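Local coordinates for protein lytic polysaccharide monooxygenase (Neurospora crassa, PDB 4QI8) that probably cleaves cellulose oxidatively, using a copper ion, molecular oxygen and a reductant to break its beta-1,4-glucosidic bonds, at residues A[15-18]-A[19-22]. Sequence-based numbering, arbitrary orientation.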
ATOM      1  N   ALA A  15       1.099  17.859  -5.790  1.00 15.22           N
ATOM      2  CA  ALA A  15      -0.245  18.022  -6.293  1.00 10.40           C
ATOM      3  C   ALA A  15      -0.866  16.625  -6.324  1.00  8.57           C
ATOM      4  O   ALA A  15      -0.140  15.613  -6.371  1.00 10.05           O
ATOM      5  CB  ALA A  15      -0.211  18.618  -7.684  1.00 10.70           C
ATOM      6  N   ASP A  16      -2.195  16.549  -6.305  1.00  8.04           N
ATOM      7  CA  ASP A  16      -2.849  15.263  -6.477  1.00  8.43           C
ATOM      8  C   ASP A  16      -2.377  14.600  -7.762  1.00  7.70           C
ATOM      9  O   ASP A  16      -2.366  15.226  -8.820  1.00  8.61           O
ATOM     10  CB  ASP A  16      -4.364  15.424  -6.545  1.00 10.26           C
ATOM     11  CG  ASP A  16      -4.997  15.762  -5.200  1.00 11.76           C
ATOM     12  OD1 ASP A  16      -4.311  15.680  -4.164  1.00 13.69           O
ATOM     13  OD2 ASP A  16      -6.212  16.074  -5.175  1.00 15.17           O
ATOM     14  N   TRP A  17      -2.003  13.331  -7.642  1.00  8.52           N
ATOM     15  CA  TRP A  17      -1.596  12.479  -8.763  1.00  9.07           C
ATOM     16  C   TRP A  17      -0.350  12.995  -9.482  1.00  9.55           C
ATOM     17  O   TRP A  17      -0.083  12.624 -10.627  1.00 12.38           O
ATOM     18  CB  TRP A  17      -2.752  12.260  -9.740  1.00 10.95           C
ATOM     19  CG  TRP A  17      -4.050  11.939  -9.060  1.00  8.93           C
ATOM     20  CD1 TRP A  17      -5.179  12.690  -9.093  1.00 11.54           C
ATOM     21  CD2 TRP A  17      -4.355  10.794  -8.240  1.00  7.46           C
ATOM     22  NE1 TRP A  17      -6.169  12.092  -8.366  1.00  9.78           N
ATOM     23  CE2 TRP A  17      -5.693  10.928  -7.826  1.00  8.51           C
ATOM     24  CE3 TRP A  17      -3.636   9.665  -7.830  1.00  6.73           C
ATOM     25  CZ2 TRP A  17      -6.327   9.984  -7.014  1.00  8.69           C
ATOM     26  CZ3 TRP A  17      -4.277   8.719  -7.027  1.00  6.81           C
ATOM     27  CH2 TRP A  17      -5.603   8.888  -6.629  1.00  7.50           C
ATOM     28  N   GLN A  18       0.461  13.787  -8.792  1.00  9.41           N
ATOM     29  CA  GLN A  18       1.712  14.249  -9.383  1.00  9.97           C
ATOM     30  C   GLN A  18       2.751  13.136  -9.370  1.00  7.99           C
ATOM     31  O   GLN A  18       3.329  12.819 -10.404  1.00 10.65           O
ATOM     32  CB  GLN A  18       2.256  15.480  -8.666  1.00 10.72           C
ATOM     33  CG  GLN A  18       3.557  15.964  -9.277  1.00 12.18           C
ATOM     34  CD  GLN A  18       4.096  17.189  -8.603  1.00 14.74           C
ATOM     35  OE1 GLN A  18       3.621  17.584  -7.541  1.00 15.40           O
ATOM     36  NE2 GLN A  18       5.093  17.806  -9.217  1.00 15.15           N
ATOM     37  N   TYR A  19       2.978  12.544  -8.199  1.00  6.61           N
ATOM     38  CA  TYR A  19       3.921  11.438  -8.035  1.00  6.81           C
ATOM     39  C   TYR A  19       3.204  10.104  -7.849  1.00  6.38           C
ATOM     40  O   TYR A  19       3.848   9.079  -7.690  1.00  8.48           O
ATOM     41  CB  TYR A  19       4.822  11.704  -6.828  1.00  8.11           C
ATOM     42  CG  TYR A  19       5.660  12.942  -6.977  1.00  9.06           C
ATOM     43  CD1 TYR A  19       6.757  12.953  -7.807  1.00 11.01           C
ATOM     44  CD2 TYR A  19       5.361  14.103  -6.292  1.00 14.29           C
ATOM     45  CE1 TYR A  19       7.539  14.081  -7.958  1.00 14.42           C
ATOM     46  CE2 TYR A  19       6.145  15.240  -6.441  1.00 15.81           C
ATOM     47  CZ  TYR A  19       7.226  15.216  -7.270  1.00 16.20           C
ATOM     48  OH  TYR A  19       7.991  16.350  -7.403  1.00 19.94           O
ATOM     49  N   VAL A  20       1.874  10.133  -7.844  1.00  6.20           N
ATOM     50  CA  VAL A  20       1.061   8.945  -7.654  1.00  5.55           C
ATOM     51  C   VAL A  20       0.313   8.664  -8.947  1.00  5.46           C
ATOM     52  O   VAL A  20      -0.331   9.554  -9.505  1.00  6.35           O
ATOM     53  CB  VAL A  20       0.079   9.147  -6.482  1.00  5.97           C
ATOM     54  CG1 VAL A  20      -0.825   7.932  -6.322  1.00  6.24           C
ATOM     55  CG2 VAL A  20       0.840   9.439  -5.190  1.00  7.27           C
ATOM     56  N   ARG A  21       0.444   7.441  -9.454  1.00  5.25           N
ATOM     57  CA  ARG A  21      -0.295   7.016 -10.633  1.00  5.86           C
ATOM     58  C   ARG A  21      -1.779   7.213 -10.392  1.00  5.24           C
ATOM     59  O   ARG A  21      -2.291   6.808  -9.353  1.00  5.35           O
ATOM     60  CB  ARG A  21       0.027   5.555 -10.926  1.00  6.00           C
ATOM     61  CG  ARG A  21       1.477   5.363 -11.325  1.00  6.47           C
ATOM     62  CD  ARG A  21       1.794   3.945 -11.759  1.00  7.12           C
ATOM     63  NE  ARG A  21       3.154   3.864 -12.279  1.00  6.95           N
ATOM     64  CZ  ARG A  21       3.781   2.740 -12.606  1.00  8.06           C
ATOM     65  NH1 ARG A  21       3.182   1.560 -12.459  1.00  8.06           N
ATOM     66  NH2 ARG A  21       5.016   2.803 -13.087  1.00  8.51           N
ATOM     67  N   ARG A  22      -2.486   7.837 -11.329  1.00  5.38           N
ATOM     68  CA  ARG A  22      -3.868   8.169 -11.030  1.00  5.82           C
ATOM     69  C   ARG A  22      -4.698   6.893 -10.883  1.00  5.64           C
ATOM     70  O   ARG A  22      -4.817   6.080 -11.803  1.00  6.25           O
ATOM     71  CB  ARG A  22      -4.503   9.108 -12.056  1.00  7.37           C
ATOM     72  CG  ARG A  22      -5.873   9.598 -11.561  1.00  8.03           C
ATOM     73  CD  ARG A  22      -6.403  10.795 -12.281  1.00  8.99           C
ATOM     74  NE  ARG A  22      -6.934  10.417 -13.572  1.00 10.01           N
ATOM     75  CZ  ARG A  22      -7.510  11.275 -14.411  1.00 10.50           C
ATOM     76  NH1 ARG A  22      -7.627  12.559 -14.091  1.00 14.73           N
ATOM     77  NH2 ARG A  22      -7.983  10.845 -15.578  1.00 11.58           N
TER
HETATM   78  O   HOH W   1       1.749  13.516  -5.622  1.00 12.15           O
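One face of the Trp17 indole carries the aliphatic part of Arg22, whose CG stands 3.8 Å from the centroid of the five-membered ring and almost on its normal; at the indole edge, Val20 CG1 meets Trp17 CZ3 at 3.6 Å, and Val20 O also lies there, in the ring plane. With CG of Arg22 anti to the backbone N (chi1 -171°), its methylenes run across the indole; the chain bends at chi3, with the guanidinium plane perpendicular to the ring, and Arg22 also makes a cation-pi contact with Trp26. The Tyr19 ring has Gln18 CG over one face, and the extended glutamine carries its amide over the CE2 side of the ring, the two planes 22° apart and stacked. The amide is held by its oxygen, Ala15 N donating to Gln18 OE1 (3.1 Å). A water joins Ala15 O to Tyr19 N, tying the turn to the residue that follows it. Replacing Trp17 with an alanine would probably strip the Arg22 methylenes of the face they lie on and open a gap beside Val20 CG1. The type II beta turn from Ala15 to Gln18, closed by the hydrogen bond from Gln18 N to Ala15 O, belongs to the loop between strand 3-8 and helix 39-42, which packs against strands 3-8 and 155-166 of the AA9 beta-sandwich.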